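Blue copper protein (PDB 3EF4) binds one copper ion in a cupredoxin fold and, as a pseudoazurin, probably carries electrons between redox partners in the bacterial periplasm. Local coordinates at residues R47-E52 / K103-T108; E52-V57 / G73-K78. All blocks are in the same frame, centred on the assembly; numbering follows the deposited sequence.

Contact 1: R47-E52 / K103-T108. With PO4 (phosphate ion), chain G.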
ATOM      1  N   ARG A  47      10.457  -1.986  -1.350  1.00 10.78           N
ATOM      2  CA  ARG A  47      11.155  -3.120  -1.952  1.00 12.00           C
ATOM      3  C   ARG A  47      11.733  -4.083  -0.944  1.00 12.01           C
ATOM      4  O   ARG A  47      11.917  -5.257  -1.288  1.00 13.87           O
ATOM      5  CB  ARG A  47      12.223  -2.645  -2.933  1.00 14.57           C
ATOM      6  CG  ARG A  47      11.509  -2.019  -4.113  1.00 19.95           C
ATOM      7  CD  ARG A  47      12.111  -2.056  -5.384  1.00 20.96           C
ATOM      8  NE  ARG A  47      12.536  -3.374  -5.834  1.00 18.42           N
ATOM      9  CZ  ARG A  47      13.463  -3.555  -6.762  1.00 19.83           C
ATOM     10  NH1 ARG A  47      14.050  -2.551  -7.360  1.00 26.31           N
ATOM     11  NH2 ARG A  47      13.767  -4.801  -7.084  1.00 24.51           N
ATOM     12  N   GLU A  48      11.960  -3.587   0.263  1.00 12.22           N
ATOM     13  CA  GLU A  48      12.543  -4.460   1.273  1.00 13.31           C
ATOM     14  C   GLU A  48      11.569  -5.509   1.755  1.00 12.39           C
ATOM     15  O   GLU A  48      11.994  -6.463   2.395  1.00 14.51           O
ATOM     16  CB  GLU A  48      13.116  -3.592   2.409  1.00 17.35           C
ATOM     17  CG  GLU A  48      14.180  -2.614   1.922  1.00 20.95           C
ATOM     18  CD  GLU A  48      13.707  -1.367   1.177  1.00 22.47           C
ATOM     19  OE1 GLU A  48      12.490  -0.949   1.072  1.00 18.96           O
ATOM     20  OE2 GLU A  48      14.649  -0.798   0.581  1.00 30.89           O
ATOM     21  N   VAL A  49      10.275  -5.317   1.454  1.00 11.28           N
ATOM     22  CA  VAL A  49       9.256  -6.308   1.869  1.00 12.09           C
ATOM     23  C   VAL A  49       8.412  -6.799   0.685  1.00 11.15           C
ATOM     24  O   VAL A  49       7.570  -7.701   0.870  1.00 11.87           O
ATOM     25  CB  VAL A  49       8.420  -5.734   3.047  1.00 12.46           C
ATOM     26  CG1 VAL A  49       7.458  -4.671   2.552  1.00 13.04           C
ATOM     27  CG2 VAL A  49       7.682  -6.758   3.870  1.00 19.90           C
ATOM     28  N   TRP A  50       8.611  -6.259  -0.499  1.00 11.99           N
ATOM     29  CA  TRP A  50       7.834  -6.669  -1.684  1.00 11.23           C
ATOM     30  C   TRP A  50       8.066  -8.119  -2.029  1.00 11.56           C
ATOM     31  O   TRP A  50       9.223  -8.535  -1.893  1.00 15.50           O
ATOM     32  CB  TRP A  50       8.222  -5.784  -2.823  1.00 11.78           C
ATOM     33  CG  TRP A  50       7.387  -5.792  -4.038  1.00 10.01           C
ATOM     34  CD1 TRP A  50       7.637  -6.433  -5.217  1.00 10.90           C
ATOM     35  CD2 TRP A  50       6.134  -5.132  -4.223  1.00  9.27           C
ATOM     36  NE1 TRP A  50       6.636  -6.204  -6.100  1.00 10.72           N
ATOM     37  CE2 TRP A  50       5.698  -5.405  -5.529  1.00  9.17           C
ATOM     38  CE3 TRP A  50       5.328  -4.303  -3.390  1.00  9.32           C
ATOM     39  CZ2 TRP A  50       4.518  -4.907  -6.049  1.00  9.88           C
ATOM     40  CZ3 TRP A  50       4.173  -3.822  -3.927  1.00 10.02           C
ATOM     41  CH2 TRP A  50       3.767  -4.106  -5.222  1.00 10.23           C
ATOM     42  N   PRO A  51       7.048  -8.853  -2.440  1.00 12.51           N
ATOM     43  CA  PRO A  51       7.212 -10.277  -2.705  1.00 15.63           C
ATOM     44  C   PRO A  51       8.280 -10.545  -3.749  1.00 17.36           C
ATOM     45  O   PRO A  51       8.454  -9.862  -4.794  1.00 15.24           O
ATOM     46  CB  PRO A  51       5.825 -10.726  -3.136  1.00 16.55           C
ATOM     47  CG  PRO A  51       4.891  -9.799  -2.446  1.00 15.34           C
ATOM     48  CD  PRO A  51       5.630  -8.505  -2.586  1.00 12.13           C
ATOM     49  N   GLU A  52       8.952 -11.655  -3.439  1.00 22.32           N
ATOM     50  CA  GLU A  52      10.066 -12.102  -4.209  1.00 24.47           C
ATOM     51  C   GLU A  52       9.640 -12.299  -5.630  1.00 24.43           C
ATOM     52  O   GLU A  52       8.603 -12.978  -5.886  1.00 24.56           O
ATOM     53  CB  GLU A  52      10.627 -13.416  -3.601  1.00 28.46           C
ATOM     54  CG  GLU A  52      12.150 -13.472  -3.917  1.00 30.45           C
ATOM     55  CD  GLU A  52      12.341 -14.154  -5.271  1.00 29.02           C
ATOM     56  OE1 GLU A  52      13.387 -14.031  -5.886  1.00 34.09           O
ATOM     57  OE2 GLU A  52      11.315 -14.790  -5.676  1.00 34.83           O
ATOM     58  N   LYS A 103       4.846  -9.114   8.963  1.00 13.06           N
ATOM     59  CA  LYS A 103       4.914  -8.806  10.390  1.00 13.33           C
ATOM     60  C   LYS A 103       6.360  -8.657  10.858  1.00 15.26           C
ATOM     61  O   LYS A 103       6.551  -7.858  11.789  1.00 16.95           O
ATOM     62  CB  LYS A 103       4.252  -9.895  11.193  1.00 13.22           C
ATOM     63  CG  LYS A 103       2.749  -9.944  10.993  1.00 15.28           C
ATOM     64  CD  LYS A 103       2.186 -10.969  11.962  1.00 21.68           C
ATOM     65  CE  LYS A 103       0.702 -10.759  12.208  1.00 27.46           C
ATOM     66  NZ  LYS A 103       0.206 -11.772  13.191  1.00 33.64           N
ATOM     67  N   GLU A 104       7.323  -9.332  10.232  1.00 15.04           N
ATOM     68  CA  GLU A 104       8.756  -9.274  10.601  1.00 15.92           C
ATOM     69  C   GLU A 104       9.375  -7.971  10.136  1.00 16.30           C
ATOM     70  O   GLU A 104      10.429  -7.567  10.610  1.00 21.72           O
ATOM     71  CB  GLU A 104       9.572 -10.447  10.032  1.00 17.98           C
ATOM     72  CG  GLU A 104       9.559 -11.738  10.824  1.00 25.66           C
ATOM     73  CD  GLU A 104      10.229 -12.901  10.094  1.00 29.94           C
ATOM     74  OE1 GLU A 104      11.267 -13.384  10.648  1.00 29.34           O
ATOM     75  OE2 GLU A 104       9.703 -13.301   8.988  1.00 23.01           O
ATOM     76  N   TYR A 105       8.771  -7.285   9.166  1.00 15.20           N
ATOM     77  CA  TYR A 105       9.365  -6.058   8.615  1.00 14.06           C
ATOM     78  C   TYR A 105       9.355  -4.966   9.645  1.00 15.02           C
ATOM     79  O   TYR A 105       8.343  -4.680  10.307  1.00 15.76           O
ATOM     80  CB  TYR A 105       8.594  -5.676   7.370  1.00 13.88           C
ATOM     81  CG  TYR A 105       8.992  -4.328   6.824  1.00 13.95           C
ATOM     82  CD1 TYR A 105       8.070  -3.289   6.819  1.00 14.07           C
ATOM     83  CD2 TYR A 105      10.277  -4.083   6.328  1.00 15.10           C
ATOM     84  CE1 TYR A 105       8.384  -2.040   6.323  1.00 15.12           C
ATOM     85  CE2 TYR A 105      10.601  -2.821   5.833  1.00 16.05           C
ATOM     86  CZ  TYR A 105       9.647  -1.801   5.845  1.00 14.71           C
ATOM     87  OH  TYR A 105       9.968  -0.529   5.358  1.00 15.52           O
ATOM     88  N   LYS A 106      10.522  -4.342   9.824  1.00 17.38           N
ATOM     89  CA  LYS A 106      10.728  -3.333  10.829  1.00 20.57           C
ATOM     90  C   LYS A 106      10.426  -2.000  10.222  1.00 21.63           C
ATOM     91  O   LYS A 106      11.144  -1.353   9.472  1.00 27.88           O
ATOM     92  CB  LYS A 106      12.188  -3.391  11.377  1.00 23.82           C
ATOM     93  N   ALA A 107       9.255  -1.517  10.527  1.00 24.38           N
ATOM     94  CA  ALA A 107       8.876  -0.149  10.227  1.00 23.51           C
ATOM     95  C   ALA A 107       9.066   0.618  11.549  1.00 24.32           C
ATOM     96  O   ALA A 107       9.116   0.016  12.639  1.00 25.77           O
ATOM     97  CB  ALA A 107       7.478   0.028   9.712  1.00 24.80           C
ATOM     98  N   THR A 108       9.125   1.937  11.442  1.00 24.08           N
ATOM     99  CA  THR A 108       9.171   2.645  12.728  1.00 25.20           C
ATOM    100  C   THR A 108       8.161   3.776  12.717  1.00 22.18           C
ATOM    101  O   THR A 108       7.532   4.158  11.703  1.00 21.39           O
ATOM    102  CB  THR A 108      10.582   3.155  13.039  1.00 28.57           C
ATOM    103  OG1 THR A 108      10.944   4.140  12.043  1.00 36.99           O
ATOM    104  CG2 THR A 108      11.655   2.058  12.992  1.00 34.25           C
TER
HETATM  105  P   PO4 G 404       7.898 -13.013   0.035  1.00 23.17           P
HETATM  106  O1  PO4 G 404       7.795 -14.576   0.124  1.00 35.31           O
HETATM  107  O2  PO4 G 404       8.251 -12.436   1.492  1.00 37.70           O
HETATM  108  O3  PO4 G 404       9.044 -12.599  -0.953  1.00 31.01           O
HETATM  109  O4  PO4 G 404       6.520 -12.406  -0.391  1.00 29.01           O
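Val49 lies against one face of the Tyr105 ring, and the two side chains cross at about a right angle. Its CB stands 4.0 Å above the ring plane, displaced toward the rim on the CG and CD2 side, so the valine covers the root of the ring and not its middle. The closest approach is between Val49 CG2 and Tyr105 CB, at 3.8 Å; the same methyl is 4.0 Å from Tyr105 CG. Two torsions account for this fit. In Val49, a chi1 of 74° puts CG1 between the backbone N and the carbonyl carbon, which leaves CG2 anti to N and reaching toward the tyrosine CB, while in Tyr105 it is CG that takes the anti place (chi1 172°), sending the ring across Val49 toward Glu48. Glu48 adds a looser touch: its CB comes obliquely to Tyr105 CE2, 4.3 Å away. On the ring face opposite Val49 lies the backbone two residues on, with Ala107 N 4.2 Å above the plane near the rim.

Pseudoazurin adds a C-terminal pair of helices to the cupredoxin beta-sandwich, and this contact fits the link between those helices to the loop after strand 44-45. The meeting is small, burying 134 Å² in all, and is apolar where the side chains touch. The polar end of Tyr105 turns to another partner, its OH sharing a hydrogen bond with the OH of Tyr83, while Leu115 of helix 109-119 also packs against the residue.

At the far end of 47-52, the backbone N of Glu52 donates to O3 of a phosphate, probably from the crystallisation liquor, over 2.7 Å with a bent N-H...O angle of 145°.

Contact 2: E52-V57 / G73-K78. With PO4 (phosphate ion), chain G; PO4 (phosphate ion), chain H.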
ATOM      1  N   GLU A  52       8.952 -11.655  -3.439  1.00 22.32           N
ATOM      2  CA  GLU A  52      10.066 -12.102  -4.209  1.00 24.47           C
ATOM      3  C   GLU A  52       9.640 -12.299  -5.630  1.00 24.43           C
ATOM      4  O   GLU A  52       8.603 -12.978  -5.886  1.00 24.56           O
ATOM      5  CB  GLU A  52      10.627 -13.416  -3.601  1.00 28.46           C
ATOM      6  CG  GLU A  52      12.150 -13.472  -3.917  1.00 30.45           C
ATOM      7  CD  GLU A  52      12.341 -14.154  -5.271  1.00 29.02           C
ATOM      8  OE1 GLU A  52      13.387 -14.031  -5.886  1.00 34.09           O
ATOM      9  OE2 GLU A  52      11.315 -14.790  -5.676  1.00 34.83           O
ATOM     10  N   GLY A  53      10.459 -11.678  -6.496  1.00 22.44           N
ATOM     11  CA  GLY A  53      10.288 -12.008  -7.890  1.00 21.58           C
ATOM     12  C   GLY A  53       9.151 -11.297  -8.582  1.00 19.79           C
ATOM     13  O   GLY A  53       9.013 -11.398  -9.808  1.00 28.73           O
ATOM     14  N   VAL A  54       8.289 -10.588  -7.871  1.00 13.07           N
ATOM     15  CA  VAL A  54       7.167  -9.887  -8.477  1.00 10.79           C
ATOM     16  C   VAL A  54       7.601  -8.504  -8.908  1.00 10.69           C
ATOM     17  O   VAL A  54       8.277  -7.789  -8.154  1.00 12.28           O
ATOM     18  CB  VAL A  54       5.986  -9.771  -7.505  1.00 10.56           C
ATOM     19  CG1 VAL A  54       4.867  -8.932  -8.078  1.00 10.70           C
ATOM     20  CG2 VAL A  54       5.490 -11.141  -7.100  1.00 12.38           C
ATOM     21  N   ALA A  55       7.299  -8.111 -10.126  1.00 11.21           N
ATOM     22  CA  ALA A  55       7.676  -6.800 -10.648  1.00 12.77           C
ATOM     23  C   ALA A  55       7.293  -5.691  -9.685  1.00 10.84           C
ATOM     24  O   ALA A  55       6.175  -5.651  -9.197  1.00 11.95           O
ATOM     25  CB  ALA A  55       6.985  -6.630 -11.984  1.00 23.25           C
ATOM     26  N   PRO A  56       8.215  -4.783  -9.388  1.00 11.52           N
ATOM     27  CA  PRO A  56       7.838  -3.690  -8.491  1.00 12.09           C
ATOM     28  C   PRO A  56       7.022  -2.618  -9.195  1.00 10.82           C
ATOM     29  O   PRO A  56       6.904  -2.562 -10.416  1.00 14.59           O
ATOM     30  CB  PRO A  56       9.190  -3.149  -8.031  1.00 15.70           C
ATOM     31  CG  PRO A  56      10.171  -3.599  -9.000  1.00 16.00           C
ATOM     32  CD  PRO A  56       9.655  -4.808  -9.775  1.00 13.05           C
ATOM     33  N   VAL A  57       6.442  -1.747  -8.379  1.00 10.43           N
ATOM     34  CA  VAL A  57       5.648  -0.605  -8.779  1.00 11.15           C
ATOM     35  C   VAL A  57       6.427   0.643  -8.423  1.00  9.71           C
ATOM     36  O   VAL A  57       6.937   0.724  -7.293  1.00 10.19           O
ATOM     37  CB  VAL A  57       4.271  -0.583  -8.073  1.00 10.54           C
ATOM     38  CG1 VAL A  57       3.492   0.652  -8.363  1.00 12.77           C
ATOM     39  CG2 VAL A  57       3.456  -1.818  -8.475  1.00 13.38           C
ATOM     40  N   GLY A  73      -0.600 -12.935  -2.139  1.00 11.88           N
ATOM     41  CA  GLY A  73       0.215 -12.463  -1.022  1.00 12.18           C
ATOM     42  C   GLY A  73      -0.067 -11.003  -0.687  1.00 10.35           C
ATOM     43  O   GLY A  73      -1.009 -10.401  -1.180  1.00 10.73           O
ATOM     44  N   LEU A  74       0.783 -10.454   0.157  1.00  9.74           N
ATOM     45  CA  LEU A  74       0.664  -9.128   0.696  1.00  9.99           C
ATOM     46  C   LEU A  74       1.707  -8.204   0.136  1.00  9.03           C
ATOM     47  O   LEU A  74       2.887  -8.552   0.144  1.00 10.18           O
ATOM     48  CB  LEU A  74       0.762  -9.159   2.239  1.00 10.36           C
ATOM     49  CG  LEU A  74      -0.364  -9.883   2.939  1.00 11.84           C
ATOM     50  CD1 LEU A  74       0.012 -10.142   4.387  1.00 15.74           C
ATOM     51  CD2 LEU A  74      -1.644  -9.067   2.890  1.00 15.23           C
ATOM     52  N   TYR A  75       1.277  -7.034  -0.283  1.00  8.91           N
ATOM     53  CA  TYR A  75       2.077  -6.050  -1.005  1.00  8.24           C
ATOM     54  C   TYR A  75       2.009  -4.699  -0.288  1.00  7.85           C
ATOM     55  O   TYR A  75       0.948  -4.108  -0.168  1.00  8.32           O
ATOM     56  CB  TYR A  75       1.513  -5.913  -2.418  1.00  8.75           C
ATOM     57  CG  TYR A  75       1.650  -7.158  -3.233  1.00  8.61           C
ATOM     58  CD1 TYR A  75       0.711  -8.173  -3.172  1.00  9.50           C
ATOM     59  CD2 TYR A  75       2.742  -7.339  -4.081  1.00  9.30           C
ATOM     60  CE1 TYR A  75       0.843  -9.331  -3.933  1.00  9.39           C
ATOM     61  CE2 TYR A  75       2.875  -8.466  -4.831  1.00 11.16           C
ATOM     62  CZ  TYR A  75       1.936  -9.474  -4.753  1.00 10.40           C
ATOM     63  OH  TYR A  75       2.076 -10.594  -5.553  1.00 12.39           O
ATOM     64  N   VAL A  76       3.165  -4.250   0.147  1.00  7.52           N
ATOM     65  CA  VAL A  76       3.273  -2.967   0.834  1.00  7.83           C
ATOM     66  C   VAL A  76       3.783  -1.922  -0.135  1.00  7.78           C
ATOM     67  O   VAL A  76       4.843  -2.129  -0.766  1.00  7.95           O
ATOM     68  CB  VAL A  76       4.234  -3.063   2.053  1.00  8.36           C
ATOM     69  CG1 VAL A  76       4.253  -1.727   2.786  1.00  9.35           C
ATOM     70  CG2 VAL A  76       3.818  -4.168   2.988  1.00  9.40           C
ATOM     71  N   LEU A  77       3.066  -0.800  -0.214  1.00  7.81           N
ATOM     72  CA  LEU A  77       3.518   0.357  -0.976  1.00  7.82           C
ATOM     73  C   LEU A  77       3.628   1.546  -0.041  1.00  7.92           C
ATOM     74  O   LEU A  77       2.950   1.640   0.964  1.00  8.25           O
ATOM     75  CB  LEU A  77       2.636   0.663  -2.172  1.00  8.27           C
ATOM     76  CG  LEU A  77       2.504  -0.426  -3.222  1.00  9.08           C
ATOM     77  CD1 LEU A  77       1.376  -1.380  -2.920  1.00  9.41           C
ATOM     78  CD2 LEU A  77       2.316   0.180  -4.616  1.00 10.00           C
ATOM     79  N   LYS A  78       4.504   2.479  -0.432  1.00  8.41           N
ATOM     80  CA  LYS A  78       4.679   3.711   0.255  1.00  8.26           C
ATOM     81  C   LYS A  78       4.547   4.887  -0.705  1.00  8.19           C
ATOM     82  O   LYS A  78       4.676   4.746  -1.896  1.00  8.81           O
ATOM     83  CB  LYS A  78       6.083   3.784   0.927  1.00  9.49           C
ATOM     84  CG  LYS A  78       7.225   3.706  -0.074  1.00 10.48           C
ATOM     85  CD  LYS A  78       8.586   3.828   0.619  1.00 12.85           C
ATOM     86  CE  LYS A  78       9.704   3.575  -0.394  1.00 17.73           C
ATOM     87  NZ  LYS A  78      11.042   3.666   0.220  1.00 21.53           N
TER
HETATM   88  P   PO4 G 404       7.898 -13.013   0.035  1.00 23.17           P
HETATM   89  O1  PO4 G 404       7.795 -14.576   0.124  1.00 35.31           O
HETATM   90  O2  PO4 G 404       8.251 -12.436   1.492  1.00 37.70           O
HETATM   91  O3  PO4 G 404       9.044 -12.599  -0.953  1.00 31.01           O
HETATM   92  O4  PO4 G 404       6.520 -12.406  -0.391  1.00 29.01           O
HETATM   93  P   PO4 H 405      12.974   5.541  -2.858  1.00 33.25           P
HETATM   94  O1  PO4 H 405      12.555   6.886  -2.166  1.00 44.72           O
HETATM   95  O2  PO4 H 405      12.594   4.315  -1.918  1.00 41.25           O
HETATM   96  O3  PO4 H 405      12.192   5.379  -4.231  1.00 40.98           O
HETATM   97  O4  PO4 H 405      14.522   5.514  -3.114  1.00 44.92           O
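With CG1 anti to its backbone N in both Val54 (chi1 175°) and Val57 (chi1 174°), the two valines of the loop present this methyl to strand 73-78. The strand answers with Tyr75 and Leu77, whose CG atoms lie anti to the carbonyl carbon (chi1 -65° for Tyr75). Each valine crosses its partner at about a right angle.

Val54 meets the outer end of the tyrosine. Its CG1 lies near the ring plane, at the edge, 3.8 Å from Tyr75 CE2, and its CG2 is the same 3.8 Å from Tyr75 OH, so both methyls sit beside the hydroxyl end, CG1 nearer the ring edge and CG2 nearer the oxygen. That hydroxyl is hydrogen-bonded to the backbone O of Lys71, which satisfies it within a largely apolar setting; Trp50, edge-to-face, and Phe67 also pack on the ring. Further along, Val57 CG1 is 4.0 Å from Leu77 CD2, which is equally close to Val57 CB. The CA atoms of Val57 and Leu77 are 8.1 Å apart, a spacing that fits side-chain packing without backbone pairing.

Lys78, with its chain extended beyond CG, places NZ 2.7 Å from O2 of a phosphate, probably from the crystallisation liquor.

The strand itself is paired by backbone hydrogen bonds to strand 88-93, from Tyr75 to Val91 and from Leu77 to Val89. Leu77 lies about 11 Å, side chain to ion, from the copper held by His41, Cys79, His82 and Met87. The loop thus turns Val54 and Val57 inward on to Tyr75 and Leu77 of the cupredoxin beta-sandwich, on the strand that leads into the copper ligand Cys79.

From the N terminus, the chain forms its first three strands and strand 44-45 before entering the long loop that holds 47-52 and 52-57, which share Glu52. Contact 2 closes the shorter circuit, with 15 intervening residues that include strand 65-68, when strand 73-78 packs against it. Contact 1 closes the wider one, 50 residues between its segments, after strand 88-93, where helix 99-104 gives way to the residues leading to helix 109-119; contact 2 is nested inside it. Their centres are 10 Å apart, and they touch directly: Pro51 CG packs 3.4 Å from Tyr75 CE2. One loop is thereby tied to the sandwich interior by contact 2 and to the C-terminal helical region by contact 1.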